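PDB 6TSB: peroxiredoxin from Clostridioides difficile, which hydrolyses chitin through its C-terminal family 18 glycosidase domain, the part in this chain, and probably reduces peroxides through a separate peroxiredoxin domain. Local coordinates for residues A[160-165]-A[173-178]; A[283-288]-A[303-308]; A[343-348]-A[354-359]. All blocks are in the same frame, centred on the assembly; numbering follows the deposited sequence.

Contact 1 of 3, residues A[160-165]-A[173-178]; sequences LLLTAI and KWLSVA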
ATOM      1  N   LEU A 160      32.014 -32.020  15.106  1.00 47.30           N
ATOM      2  CA  LEU A 160      32.841 -32.443  16.270  1.00 48.27           C
ATOM      3  C   LEU A 160      33.028 -31.226  17.200  1.00 42.42           C
ATOM      4  O   LEU A 160      32.953 -31.370  18.426  1.00 44.34           O
ATOM      5  CB  LEU A 160      34.165 -33.036  15.762  1.00 47.75           C
ATOM      6  CG  LEU A 160      34.060 -34.326  14.929  1.00 51.96           C
ATOM      7  CD1 LEU A 160      35.355 -34.567  14.164  1.00 52.28           C
ATOM      8  CD2 LEU A 160      33.712 -35.554  15.774  1.00 48.09           C
ATOM      9  N   LEU A 161      33.178 -30.035  16.646  1.00 41.46           N
ATOM     10  CA  LEU A 161      33.255 -28.818  17.485  1.00 44.71           C
ATOM     11  C   LEU A 161      31.962 -28.694  18.309  1.00 42.54           C
ATOM     12  O   LEU A 161      32.031 -28.531  19.532  1.00 42.59           O
ATOM     13  CB  LEU A 161      33.468 -27.616  16.567  1.00 44.11           C
ATOM     14  CG  LEU A 161      33.577 -26.288  17.300  1.00 43.40           C
ATOM     15  CD1 LEU A 161      34.754 -26.317  18.252  1.00 45.47           C
ATOM     16  CD2 LEU A 161      33.707 -25.141  16.312  1.00 41.84           C
ATOM     17  N   LEU A 162      30.808 -28.754  17.647  1.00 39.30           N
ATOM     18  CA  LEU A 162      29.489 -28.629  18.310  1.00 41.62           C
ATOM     19  C   LEU A 162      29.355 -29.731  19.356  1.00 39.72           C
ATOM     20  O   LEU A 162      28.871 -29.436  20.448  1.00 40.24           O
ATOM     21  CB  LEU A 162      28.387 -28.694  17.247  1.00 42.90           C
ATOM     22  CG  LEU A 162      28.369 -27.494  16.309  1.00 42.89           C
ATOM     23  CD1 LEU A 162      27.548 -27.771  15.066  1.00 44.74           C
ATOM     24  CD2 LEU A 162      27.852 -26.268  17.047  1.00 47.08           C
ATOM     25  N   THR A 163      29.806 -30.943  19.042  1.00 42.21           N
ATOM     26  CA  THR A 163      29.781 -32.094  19.978  1.00 45.92           C
ATOM     27  C   THR A 163      30.602 -31.727  21.216  1.00 44.94           C
ATOM     28  O   THR A 163      30.130 -31.979  22.333  1.00 41.77           O
ATOM     29  CB  THR A 163      30.312 -33.387  19.333  1.00 50.41           C
ATOM     30  OG1 THR A 163      29.356 -33.796  18.362  1.00 48.55           O
ATOM     31  CG2 THR A 163      30.521 -34.537  20.304  1.00 47.67           C
ATOM     32  N   ALA A 164      31.801 -31.184  21.013  1.00 45.07           N
ATOM     33  CA  ALA A 164      32.720 -30.779  22.105  1.00 43.14           C
ATOM     34  C   ALA A 164      32.072 -29.678  22.956  1.00 40.27           C
ATOM     35  O   ALA A 164      32.113 -29.813  24.183  1.00 49.89           O
ATOM     36  CB  ALA A 164      34.055 -30.363  21.543  1.00 42.23           C
ATOM     37  N   ILE A 165      31.416 -28.689  22.342  1.00 42.86           N
ATOM     38  CA  ILE A 165      30.681 -27.624  23.093  1.00 39.94           C
ATOM     39  C   ILE A 165      29.535 -28.253  23.900  1.00 41.42           C
ATOM     40  O   ILE A 165      29.446 -28.047  25.136  1.00 41.90           O
ATOM     41  CB  ILE A 165      30.215 -26.529  22.130  1.00 39.63           C
ATOM     42  CG1 ILE A 165      31.399 -25.956  21.343  1.00 38.34           C
ATOM     43  CG2 ILE A 165      29.460 -25.477  22.913  1.00 40.00           C
ATOM     44  CD1 ILE A 165      31.050 -24.933  20.293  1.00 34.31           C
ATOM     45  N   LYS A 173      21.597 -25.900  28.497  1.00 54.57           N
ATOM     46  CA  LYS A 173      21.998 -24.590  27.929  1.00 46.42           C
ATOM     47  C   LYS A 173      21.682 -24.570  26.436  1.00 48.22           C
ATOM     48  O   LYS A 173      21.744 -25.617  25.742  1.00 55.33           O
ATOM     49  CB  LYS A 173      23.492 -24.299  28.112  1.00 54.07           C
ATOM     50  CG  LYS A 173      24.005 -24.206  29.544  1.00 50.19           C
ATOM     51  CD  LYS A 173      23.562 -22.941  30.237  1.00 53.97           C
ATOM     52  CE  LYS A 173      23.873 -22.930  31.716  1.00 52.39           C
ATOM     53  NZ  LYS A 173      23.221 -21.766  32.342  1.00 56.16           N
ATOM     54  N   TRP A 174      21.341 -23.395  25.958  1.00 42.54           N
ATOM     55  CA  TRP A 174      21.011 -23.152  24.549  1.00 42.05           C
ATOM     56  C   TRP A 174      22.297 -23.243  23.746  1.00 45.23           C
ATOM     57  O   TRP A 174      23.308 -22.615  24.103  1.00 40.42           O
ATOM     58  CB  TRP A 174      20.328 -21.801  24.441  1.00 41.72           C
ATOM     59  CG  TRP A 174      20.275 -21.154  23.098  1.00 36.17           C
ATOM     60  CD1 TRP A 174      21.285 -20.929  22.207  1.00 37.43           C
ATOM     61  CD2 TRP A 174      19.117 -20.502  22.578  1.00 35.24           C
ATOM     62  NE1 TRP A 174      20.818 -20.207  21.142  1.00 34.80           N
ATOM     63  CE2 TRP A 174      19.494 -19.912  21.355  1.00 38.92           C
ATOM     64  CE3 TRP A 174      17.807 -20.357  23.045  1.00 39.58           C
ATOM     65  CZ2 TRP A 174      18.583 -19.203  20.578  1.00 40.06           C
ATOM     66  CZ3 TRP A 174      16.918 -19.640  22.284  1.00 39.09           C
ATOM     67  CH2 TRP A 174      17.304 -19.066  21.071  1.00 40.00           C
ATOM     68  N   LEU A 175      22.241 -24.030  22.687  1.00 39.27           N
ATOM     69  CA  LEU A 175      23.292 -24.011  21.666  1.00 37.75           C
ATOM     70  C   LEU A 175      22.574 -23.837  20.339  1.00 39.16           C
ATOM     71  O   LEU A 175      21.595 -24.537  20.134  1.00 40.06           O
ATOM     72  CB  LEU A 175      24.065 -25.333  21.744  1.00 40.38           C
ATOM     73  CG  LEU A 175      25.038 -25.578  20.592  1.00 40.19           C
ATOM     74  CD1 LEU A 175      26.033 -24.441  20.478  1.00 42.00           C
ATOM     75  CD2 LEU A 175      25.762 -26.903  20.773  1.00 42.24           C
ATOM     76  N   SER A 176      23.040 -22.926  19.497  1.00 34.71           N
ATOM     77  CA  SER A 176      22.427 -22.636  18.195  1.00 38.39           C
ATOM     78  C   SER A 176      23.543 -22.335  17.204  1.00 36.58           C
ATOM     79  O   SER A 176      24.657 -22.053  17.615  1.00 40.02           O
ATOM     80  CB  SER A 176      21.419 -21.508  18.288  1.00 39.64           C
ATOM     81  OG  SER A 176      22.038 -20.261  18.645  1.00 42.42           O
ATOM     82  N   VAL A 177      23.217 -22.413  15.936  1.00 36.21           N
ATOM     83  CA  VAL A 177      24.165 -22.239  14.818  1.00 36.89           C
ATOM     84  C   VAL A 177      23.431 -21.324  13.866  1.00 37.68           C
ATOM     85  O   VAL A 177      22.242 -21.553  13.650  1.00 42.51           O
ATOM     86  CB  VAL A 177      24.470 -23.612  14.201  1.00 43.44           C
ATOM     87  CG1 VAL A 177      25.114 -23.501  12.825  1.00 44.43           C
ATOM     88  CG2 VAL A 177      25.313 -24.442  15.157  1.00 46.82           C
ATOM     89  N   ALA A 178      24.105 -20.295  13.396  1.00 41.99           N
ATOM     90  CA  ALA A 178      23.621 -19.390  12.345  1.00 42.93           C
ATOM     91  C   ALA A 178      24.115 -19.953  11.026  1.00 43.07           C
ATOM     92  O   ALA A 178      25.345 -20.144  10.923  1.00 46.05           O
ATOM     93  CB  ALA A 178      24.154 -17.988  12.557  1.00 42.94           C
TER

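Contact 2 of 3, residues A[283-288]-A[303-308]; sequences NGYEYR and DFAMSY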
ATOM      1  N   ASN A 283       6.438  13.704   4.863  1.00103.18           N
ATOM      2  CA  ASN A 283       6.135  14.717   5.915  1.00100.86           C
ATOM      3  C   ASN A 283       5.250  14.087   7.006  1.00 97.78           C
ATOM      4  O   ASN A 283       4.263  14.731   7.410  1.00 95.75           O
ATOM      5  CB  ASN A 283       5.549  15.999   5.305  1.00 97.34           C
ATOM      6  CG  ASN A 283       5.450  17.153   6.287  1.00101.92           C
ATOM      7  OD1 ASN A 283       4.626  18.049   6.112  1.00 95.89           O
ATOM      8  ND2 ASN A 283       6.269  17.148   7.332  1.00 95.46           N
ATOM      9  N   GLY A 284       5.598  12.872   7.459  1.00100.02           N
ATOM     10  CA  GLY A 284       4.960  12.160   8.587  1.00106.20           C
ATOM     11  C   GLY A 284       3.579  11.608   8.254  1.00108.64           C
ATOM     12  O   GLY A 284       3.014  10.880   9.108  1.00101.06           O
ATOM     13  N   TYR A 285       3.033  11.946   7.076  1.00105.04           N
ATOM     14  CA  TYR A 285       1.696  11.502   6.594  1.00 89.64           C
ATOM     15  C   TYR A 285       1.773  10.015   6.247  1.00 86.90           C
ATOM     16  O   TYR A 285       2.632   9.590   5.433  1.00 81.02           O
ATOM     17  CB  TYR A 285       1.214  12.323   5.395  1.00 90.77           C
ATOM     18  CG  TYR A 285       0.623  13.664   5.750  1.00 88.36           C
ATOM     19  CD1 TYR A 285      -0.639  13.752   6.317  1.00 84.08           C
ATOM     20  CD2 TYR A 285       1.317  14.844   5.525  1.00 85.08           C
ATOM     21  CE1 TYR A 285      -1.200  14.974   6.651  1.00 85.51           C
ATOM     22  CE2 TYR A 285       0.767  16.076   5.848  1.00 86.49           C
ATOM     23  CZ  TYR A 285      -0.494  16.141   6.420  1.00 82.09           C
ATOM     24  OH  TYR A 285      -1.052  17.338   6.750  1.00 74.46           O
ATOM     25  N   GLU A 286       0.893   9.235   6.867  1.00 86.34           N
ATOM     26  CA  GLU A 286       0.871   7.762   6.711  1.00 87.60           C
ATOM     27  C   GLU A 286      -0.328   7.385   5.833  1.00 76.76           C
ATOM     28  O   GLU A 286      -1.436   7.915   6.071  1.00 68.45           O
ATOM     29  CB  GLU A 286       0.869   7.118   8.099  1.00 98.86           C
ATOM     30  CG  GLU A 286       1.664   5.824   8.164  1.00 99.40           C
ATOM     31  CD  GLU A 286       2.551   5.656   9.384  1.00 97.40           C
ATOM     32  OE1 GLU A 286       2.729   6.632  10.148  1.00 95.04           O
ATOM     33  OE2 GLU A 286       3.076   4.546   9.553  1.00 99.69           O
ATOM     34  N   TYR A 287      -0.091   6.526   4.841  1.00 68.75           N
ATOM     35  CA  TYR A 287      -1.101   5.983   3.899  1.00 65.64           C
ATOM     36  C   TYR A 287      -1.886   4.863   4.597  1.00 81.84           C
ATOM     37  O   TYR A 287      -1.252   3.924   5.129  1.00 92.65           O
ATOM     38  CB  TYR A 287      -0.396   5.495   2.634  1.00 59.95           C
ATOM     39  CG  TYR A 287      -1.306   4.904   1.594  1.00 73.12           C
ATOM     40  CD1 TYR A 287      -1.753   3.596   1.704  1.00 76.22           C
ATOM     41  CD2 TYR A 287      -1.716   5.644   0.494  1.00 77.22           C
ATOM     42  CE1 TYR A 287      -2.566   3.029   0.735  1.00 78.56           C
ATOM     43  CE2 TYR A 287      -2.548   5.098  -0.476  1.00 75.12           C
ATOM     44  CZ  TYR A 287      -2.974   3.783  -0.357  1.00 75.06           C
ATOM     45  OH  TYR A 287      -3.787   3.219  -1.301  1.00 62.09           O
ATOM     46  N   ARG A 288      -3.221   4.980   4.616  1.00 84.75           N
ATOM     47  CA  ARG A 288      -4.176   3.974   5.167  1.00 79.65           C
ATOM     48  C   ARG A 288      -5.240   3.647   4.108  1.00 75.45           C
ATOM     49  O   ARG A 288      -5.431   4.453   3.158  1.00 78.09           O
ATOM     50  CB  ARG A 288      -4.846   4.501   6.441  1.00 89.37           C
ATOM     51  CG  ARG A 288      -3.898   4.795   7.594  1.00 94.74           C
ATOM     52  CD  ARG A 288      -3.498   3.534   8.330  1.00 96.87           C
ATOM     53  NE  ARG A 288      -2.331   3.758   9.176  1.00106.72           N
ATOM     54  CZ  ARG A 288      -2.359   4.063  10.472  1.00 98.56           C
ATOM     55  NH1 ARG A 288      -3.511   4.194  11.113  1.00 91.32           N
ATOM     56  NH2 ARG A 288      -1.222   4.246  11.122  1.00 93.78           N
ATOM     57  N   ASP A 303      -4.723  10.924  14.000  1.00101.19           N
ATOM     58  CA  ASP A 303      -5.993  11.399  13.374  1.00100.21           C
ATOM     59  C   ASP A 303      -6.061  11.075  11.873  1.00 94.32           C
ATOM     60  O   ASP A 303      -5.006  11.006  11.212  1.00 91.00           O
ATOM     61  CB  ASP A 303      -6.158  12.916  13.521  1.00103.36           C
ATOM     62  CG  ASP A 303      -6.225  13.412  14.954  1.00102.96           C
ATOM     63  OD1 ASP A 303      -5.716  12.707  15.840  1.00109.25           O
ATOM     64  OD2 ASP A 303      -6.789  14.500  15.171  1.00100.22           O
ATOM     65  N   PHE A 304      -7.289  10.908  11.373  1.00 91.14           N
ATOM     66  CA  PHE A 304      -7.679  10.911   9.937  1.00 83.46           C
ATOM     67  C   PHE A 304      -7.483  12.339   9.394  1.00 76.76           C
ATOM     68  O   PHE A 304      -8.004  13.307  10.016  1.00 65.41           O
ATOM     69  CB  PHE A 304      -9.118  10.392   9.818  1.00 77.92           C
ATOM     70  CG  PHE A 304      -9.687  10.277   8.424  1.00 74.70           C
ATOM     71  CD1 PHE A 304     -10.035  11.406   7.691  1.00 73.66           C
ATOM     72  CD2 PHE A 304      -9.939   9.036   7.869  1.00 67.73           C
ATOM     73  CE1 PHE A 304     -10.584  11.292   6.424  1.00 70.86           C
ATOM     74  CE2 PHE A 304     -10.477   8.927   6.595  1.00 74.04           C
ATOM     75  CZ  PHE A 304     -10.795  10.053   5.871  1.00 67.12           C
ATOM     76  N   ALA A 305      -6.751  12.463   8.276  1.00 71.88           N
ATOM     77  CA  ALA A 305      -6.081  13.707   7.817  1.00 72.59           C
ATOM     78  C   ALA A 305      -6.394  14.065   6.357  1.00 72.93           C
ATOM     79  O   ALA A 305      -6.257  15.266   6.044  1.00 83.29           O
ATOM     80  CB  ALA A 305      -4.590  13.556   7.993  1.00 73.10           C
ATOM     81  N   MET A 306      -6.731  13.091   5.495  1.00 70.71           N
ATOM     82  CA  MET A 306      -7.073  13.329   4.063  1.00 64.45           C
ATOM     83  C   MET A 306      -7.895  12.175   3.459  1.00 66.49           C
ATOM     84  O   MET A 306      -7.534  11.003   3.686  1.00 65.34           O
ATOM     85  CB  MET A 306      -5.791  13.488   3.244  1.00 63.64           C
ATOM     86  CG  MET A 306      -6.025  14.027   1.844  1.00 64.70           C
ATOM     87  SD  MET A 306      -6.710  15.686   1.861  1.00 68.41           S
ATOM     88  CE  MET A 306      -5.464  16.574   2.799  1.00 66.56           C
ATOM     89  N   SER A 307      -8.931  12.511   2.671  1.00 60.29           N
ATOM     90  CA  SER A 307      -9.744  11.593   1.829  1.00 55.91           C
ATOM     91  C   SER A 307      -9.547  11.938   0.346  1.00 52.43           C
ATOM     92  O   SER A 307      -9.819  13.077  -0.049  1.00 55.60           O
ATOM     93  CB  SER A 307     -11.208  11.673   2.209  1.00 61.22           C
ATOM     94  OG  SER A 307     -12.008  10.781   1.431  1.00 61.59           O
ATOM     95  N   TYR A 308      -9.131  10.983  -0.465  1.00 51.53           N
ATOM     96  CA  TYR A 308      -8.929  11.188  -1.919  1.00 51.57           C
ATOM     97  C   TYR A 308      -9.192   9.859  -2.617  1.00 49.24           C
ATOM     98  O   TYR A 308      -9.656   8.936  -1.931  1.00 51.18           O
ATOM     99  CB  TYR A 308      -7.542  11.780  -2.187  1.00 58.75           C
ATOM    100  CG  TYR A 308      -6.358  10.904  -1.862  1.00 57.28           C
ATOM    101  CD1 TYR A 308      -5.993  10.651  -0.549  1.00 68.09           C
ATOM    102  CD2 TYR A 308      -5.570  10.362  -2.867  1.00 59.10           C
ATOM    103  CE1 TYR A 308      -4.905   9.843  -0.238  1.00 67.62           C
ATOM    104  CE2 TYR A 308      -4.467   9.572  -2.578  1.00 63.75           C
ATOM    105  CZ  TYR A 308      -4.134   9.309  -1.256  1.00 63.11           C
ATOM    106  OH  TYR A 308      -3.064   8.520  -0.951  1.00 60.76           O
TER

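Contact 3 of 3, residues A[343-348]-A[354-359]; sequences ARTMSI and EVLKEE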
ATOM      1  N   ALA A 343      -6.130  10.595 -14.577  1.00 52.29           N
ATOM      2  CA  ALA A 343      -6.857  10.543 -15.856  1.00 52.52           C
ATOM      3  C   ALA A 343      -6.559   9.213 -16.556  1.00 54.42           C
ATOM      4  O   ALA A 343      -7.506   8.574 -17.059  1.00 53.44           O
ATOM      5  CB  ALA A 343      -6.481  11.731 -16.707  1.00 49.38           C
ATOM      6  N   ARG A 344      -5.283   8.832 -16.620  1.00 57.26           N
ATOM      7  CA  ARG A 344      -4.829   7.599 -17.320  1.00 56.90           C
ATOM      8  C   ARG A 344      -5.506   6.384 -16.666  1.00 45.94           C
ATOM      9  O   ARG A 344      -6.083   5.548 -17.392  1.00 44.92           O
ATOM     10  CB  ARG A 344      -3.302   7.484 -17.247  1.00 61.62           C
ATOM     11  CG  ARG A 344      -2.696   6.592 -18.319  1.00 71.59           C
ATOM     12  CD  ARG A 344      -1.193   6.412 -18.172  1.00 74.62           C
ATOM     13  NE  ARG A 344      -0.792   5.088 -18.624  1.00 74.28           N
ATOM     14  CZ  ARG A 344      -0.705   4.004 -17.847  1.00 81.51           C
ATOM     15  NH1 ARG A 344      -0.966   4.056 -16.549  1.00 69.45           N
ATOM     16  NH2 ARG A 344      -0.341   2.852 -18.379  1.00 87.43           N
ATOM     17  N   THR A 345      -5.414   6.314 -15.339  1.00 43.31           N
ATOM     18  CA  THR A 345      -5.956   5.232 -14.485  1.00 50.32           C
ATOM     19  C   THR A 345      -7.446   5.128 -14.802  1.00 52.54           C
ATOM     20  O   THR A 345      -7.889   4.010 -15.113  1.00 49.28           O
ATOM     21  CB  THR A 345      -5.728   5.501 -12.988  1.00 59.29           C
ATOM     22  OG1 THR A 345      -4.333   5.583 -12.700  1.00 57.87           O
ATOM     23  CG2 THR A 345      -6.302   4.427 -12.085  1.00 69.01           C
ATOM     24  N   MET A 346      -8.161   6.262 -14.750  1.00 46.76           N
ATOM     25  CA  MET A 346      -9.613   6.348 -15.034  1.00 48.14           C
ATOM     26  C   MET A 346      -9.883   5.907 -16.486  1.00 47.30           C
ATOM     27  O   MET A 346     -10.818   5.110 -16.712  1.00 49.31           O
ATOM     28  CB  MET A 346     -10.110   7.772 -14.766  1.00 47.91           C
ATOM     29  CG  MET A 346     -11.581   7.932 -14.983  1.00 48.53           C
ATOM     30  SD  MET A 346     -12.158   9.564 -14.497  1.00 48.52           S
ATOM     31  CE  MET A 346     -11.680  10.444 -15.984  1.00 49.29           C
ATOM     32  N   SER A 347      -9.074   6.310 -17.460  1.00 46.19           N
ATOM     33  CA  SER A 347      -9.333   5.932 -18.877  1.00 46.27           C
ATOM     34  C   SER A 347      -9.075   4.431 -19.096  1.00 52.50           C
ATOM     35  O   SER A 347      -9.828   3.770 -19.859  1.00 49.28           O
ATOM     36  CB  SER A 347      -8.514   6.746 -19.827  1.00 43.79           C
ATOM     37  OG  SER A 347      -8.899   6.423 -21.163  1.00 42.85           O
ATOM     38  N   ILE A 348      -8.012   3.909 -18.488  1.00 50.72           N
ATOM     39  CA  ILE A 348      -7.619   2.483 -18.670  1.00 60.75           C
ATOM     40  C   ILE A 348      -8.639   1.618 -17.898  1.00 54.30           C
ATOM     41  O   ILE A 348      -9.067   0.571 -18.452  1.00 44.84           O
ATOM     42  CB  ILE A 348      -6.137   2.273 -18.265  1.00 66.40           C
ATOM     43  CG1 ILE A 348      -5.176   3.026 -19.194  1.00 71.25           C
ATOM     44  CG2 ILE A 348      -5.782   0.797 -18.213  1.00 72.75           C
ATOM     45  CD1 ILE A 348      -5.424   2.799 -20.676  1.00 75.47           C
ATOM     46  N   GLU A 354      -7.802  -4.966 -17.820  1.00 70.72           N
ATOM     47  CA  GLU A 354      -6.776  -6.030 -17.641  1.00 75.06           C
ATOM     48  C   GLU A 354      -5.412  -5.374 -17.435  1.00 70.58           C
ATOM     49  O   GLU A 354      -4.710  -5.779 -16.488  1.00 67.41           O
ATOM     50  CB  GLU A 354      -6.740  -6.974 -18.842  1.00 90.04           C
ATOM     51  CG  GLU A 354      -7.719  -8.131 -18.712  1.00 95.30           C
ATOM     52  CD  GLU A 354      -7.899  -8.926 -19.992  1.00 96.45           C
ATOM     53  OE1 GLU A 354      -8.369  -8.339 -20.983  1.00101.81           O
ATOM     54  OE2 GLU A 354      -7.544 -10.119 -20.001  1.00 96.31           O
ATOM     55  N   VAL A 355      -5.084  -4.367 -18.254  1.00 66.89           N
ATOM     56  CA  VAL A 355      -3.758  -3.674 -18.227  1.00 63.57           C
ATOM     57  C   VAL A 355      -3.555  -2.991 -16.861  1.00 62.38           C
ATOM     58  O   VAL A 355      -2.424  -3.033 -16.312  1.00 65.07           O
ATOM     59  CB  VAL A 355      -3.624  -2.704 -19.416  1.00 60.60           C
ATOM     60  CG1 VAL A 355      -2.323  -1.907 -19.365  1.00 60.23           C
ATOM     61  CG2 VAL A 355      -3.754  -3.455 -20.742  1.00 59.13           C
ATOM     62  N   LEU A 356      -4.619  -2.424 -16.301  1.00 60.82           N
ATOM     63  CA  LEU A 356      -4.548  -1.596 -15.071  1.00 60.23           C
ATOM     64  C   LEU A 356      -4.435  -2.525 -13.858  1.00 61.36           C
ATOM     65  O   LEU A 356      -3.656  -2.190 -12.943  1.00 56.60           O
ATOM     66  CB  LEU A 356      -5.792  -0.706 -15.009  1.00 57.84           C
ATOM     67  CG  LEU A 356      -6.080  -0.035 -13.668  1.00 57.34           C
ATOM     68  CD1 LEU A 356      -4.922   0.847 -13.218  1.00 55.61           C
ATOM     69  CD2 LEU A 356      -7.359   0.789 -13.746  1.00 62.34           C
ATOM     70  N   LYS A 357      -5.192  -3.634 -13.849  1.00 66.23           N
ATOM     71  CA  LYS A 357      -5.061  -4.727 -12.842  1.00 69.89           C
ATOM     72  C   LYS A 357      -3.607  -5.227 -12.785  1.00 66.26           C
ATOM     73  O   LYS A 357      -3.079  -5.257 -11.674  1.00 63.39           O
ATOM     74  CB  LYS A 357      -6.000  -5.905 -13.130  1.00 73.39           C
ATOM     75  CG  LYS A 357      -5.997  -7.015 -12.074  1.00 74.36           C
ATOM     76  CD  LYS A 357      -6.597  -6.615 -10.721  1.00 70.47           C
ATOM     77  CE  LYS A 357      -6.437  -7.668  -9.640  1.00 74.00           C
ATOM     78  NZ  LYS A 357      -7.591  -8.598  -9.561  1.00 77.64           N
ATOM     79  N   GLU A 358      -2.999  -5.620 -13.916  1.00 69.96           N
ATOM     80  CA  GLU A 358      -1.560  -6.023 -13.998  1.00 79.17           C
ATOM     81  C   GLU A 358      -0.665  -4.969 -13.328  1.00 70.75           C
ATOM     82  O   GLU A 358       0.174  -5.357 -12.498  1.00 65.39           O
ATOM     83  CB  GLU A 358      -1.109  -6.230 -15.444  1.00 91.26           C
ATOM     84  CG  GLU A 358      -0.888  -7.691 -15.791  1.00102.95           C
ATOM     85  CD  GLU A 358      -0.851  -8.000 -17.279  1.00117.85           C
ATOM     86  OE1 GLU A 358      -0.777  -7.045 -18.094  1.00119.77           O
ATOM     87  OE2 GLU A 358      -0.908  -9.199 -17.623  1.00125.03           O
ATOM     88  N   GLU A 359      -0.850  -3.690 -13.664  1.00 66.75           N
ATOM     89  CA  GLU A 359      -0.134  -2.533 -13.047  1.00 64.22           C
ATOM     90  C   GLU A 359      -0.226  -2.581 -11.512  1.00 69.96           C
ATOM     91  O   GLU A 359       0.815  -2.425 -10.843  1.00 78.56           O
ATOM     92  CB  GLU A 359      -0.737  -1.231 -13.561  1.00 69.32           C
ATOM     93  CG  GLU A 359       0.290  -0.164 -13.873  1.00 82.30           C
ATOM     94  CD  GLU A 359      -0.170   0.771 -14.978  1.00 82.07           C
ATOM     95  OE1 GLU A 359      -0.367   0.297 -16.118  1.00 75.82           O
ATOM     96  OE2 GLU A 359      -0.360   1.958 -14.685  1.00 85.26           O
TER

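Contact 1 of 3, residues A[160-165]-A[173-178]
Leu162 sets CG anti to its carbonyl carbon (chi1 -68°), whereas Leu175 swings CG anti to its backbone N (chi1 170°), and these choices send both branched ends into the layer between helix 154-169 and strand 174-179. The pair closes a beta-alpha-beta unit, begun by strand 133-137, of the TIM barrel that defines family 18 glycosidases. Segment 160-165 and strand residues 174-178 run nearly antiparallel, at 160°, their axes 10.4 Å apart at closest approach, enough for one shared layer of aliphatic side chains. Leu162 forks over Val177, whose CG2 lies 3.7 Å from Leu162 CD2 and 4.0 Å from Leu162 CD1. A turn further along the helix, Ile165 CG2 reaches Leu175 CD1 at 4.3 Å. Branched aliphatic residues suit this buried layer because their methyls fill it without bringing polar atoms. Phe118 and Val122 of helix 112-128 continue the packing round Ile165. Strand alternation turns Trp174 and Ser176 to the other side, where polar groups are matched: Ser176 OG bonds Asp135 OD1, from the family's DxxDxDxE signature, and also receives the indole N-H. Trp174 NE1 is 2.8 Å from Ser176 OG, and the hydroxyl oxygen sits somewhat out of the indole plane.

Contact 2 of 3, residues A[283-288]-A[303-308]
Tyr285 and Ala305 are the nearest backbone positions here, their CA atoms 8.2 Å apart, because 283-288 leads into one outer strand and 303-308 carries the other of a three-stranded antiparallel meander whose middle strand, 295-300, takes backbone hydrogen bonds from both sides. The meander lies in sequence between strands 254-264 and 328-332, consistent with the small insertion found at this place in many family 18 chitinases. A classic beta bulge interrupts its last strand: Ala305 and Met306 both face Leu298 of the middle strand.

Two separate side-chain contacts join the segments. At the first, Tyr285 presents the edge of its ring to Ala305, with the methyl in the ring plane and Tyr285 CE1 3.9 Å from Ala305 CB. The short alanine side chain leaves room for this broad aromatic neighbour, and the same tyrosine ring also meets Tyr279 of the second subunit, which brings the contact into the dimer interface.

The other meeting is between Tyr287 and Tyr308. With chi1 at 66°, Tyr308 CG lies between its backbone N and carbonyl carbon, while Tyr287 extends with CG anti to its backbone N (chi1 179°); the two side chains cross at about a right angle. Tyrosine suits position 287 by combining a wide apolar ring with a polar tip, which it spends on Asp310 OD2. At 308 the broad ring packs on Leu298 and on Gly262 of the second subunit, and its hydroxyl comes to the ring edge of Tyr287, where Tyr308 OH lies 3.5 Å from both CD2 and CE2 of Tyr287.

Contact 3 of 3, residues A[343-348]-A[354-359]
Leu356 of helix 353-361 points its side chain at Ile348 and Thr345 of the preceding helix, 341-351. Leu356 CB starts the contact, 3.5 Å from Ile348 CG2, close enough for the beta-branched isoleucine to pack against the helix backbone. CG stands anti to the backbone N (chi1 165°), which carries the fork on towards Thr345. There Leu356 CD1 is 4.0 Å from Thr345 CG2, and Leu356 CD2 rests 3.5 Å from Thr345 O. Threonine suits the spot: its methyl joins the apolar layer while OG1 bonds back to Ile341 O. Nearer the surface, Arg344 reaches across to Glu359 in a salt bridge. The shorter bond runs from Arg344 NH1 to the syn lone pair of Glu359 OE2 at 2.9 Å; Arg344 NH2 adds a weak one to Glu359 OE1 at 3.4 Å. The guanidinium and carboxylate are nearly coplanar, 24° apart, and long flexible chains let the two charges meet over the helix gap. The segments themselves run at 129° to each other. Beneath them lies helix 311-323, with Phe315 against Leu356 and Ile314 against Thr345, while Met346 on another side of its helix packs on strand 328-332 and on Ala39 of the second subunit.

How the contacts relate
The three contacts follow one another along the chain, with contact 1 on one side of the chain's centre and contacts 2 and 3 on the other. Contact 1 is 50 Å from contact 2 and 56 Å from contact 3, centre to centre; contacts 2 and 3 are 24 Å apart, their nearest atoms about 11 Å. Both of the latter touch the second subunit, whereas contact 1 does not. This division is consistent with the C-terminal part of the chain completing the partner's barrel. Contact 1 probably backs the barrel wall bearing the DxxDxDxE signature. A bound PEG lies about 11 Å from the side chain of Val177, and a different one about 12 Å from that of Tyr308.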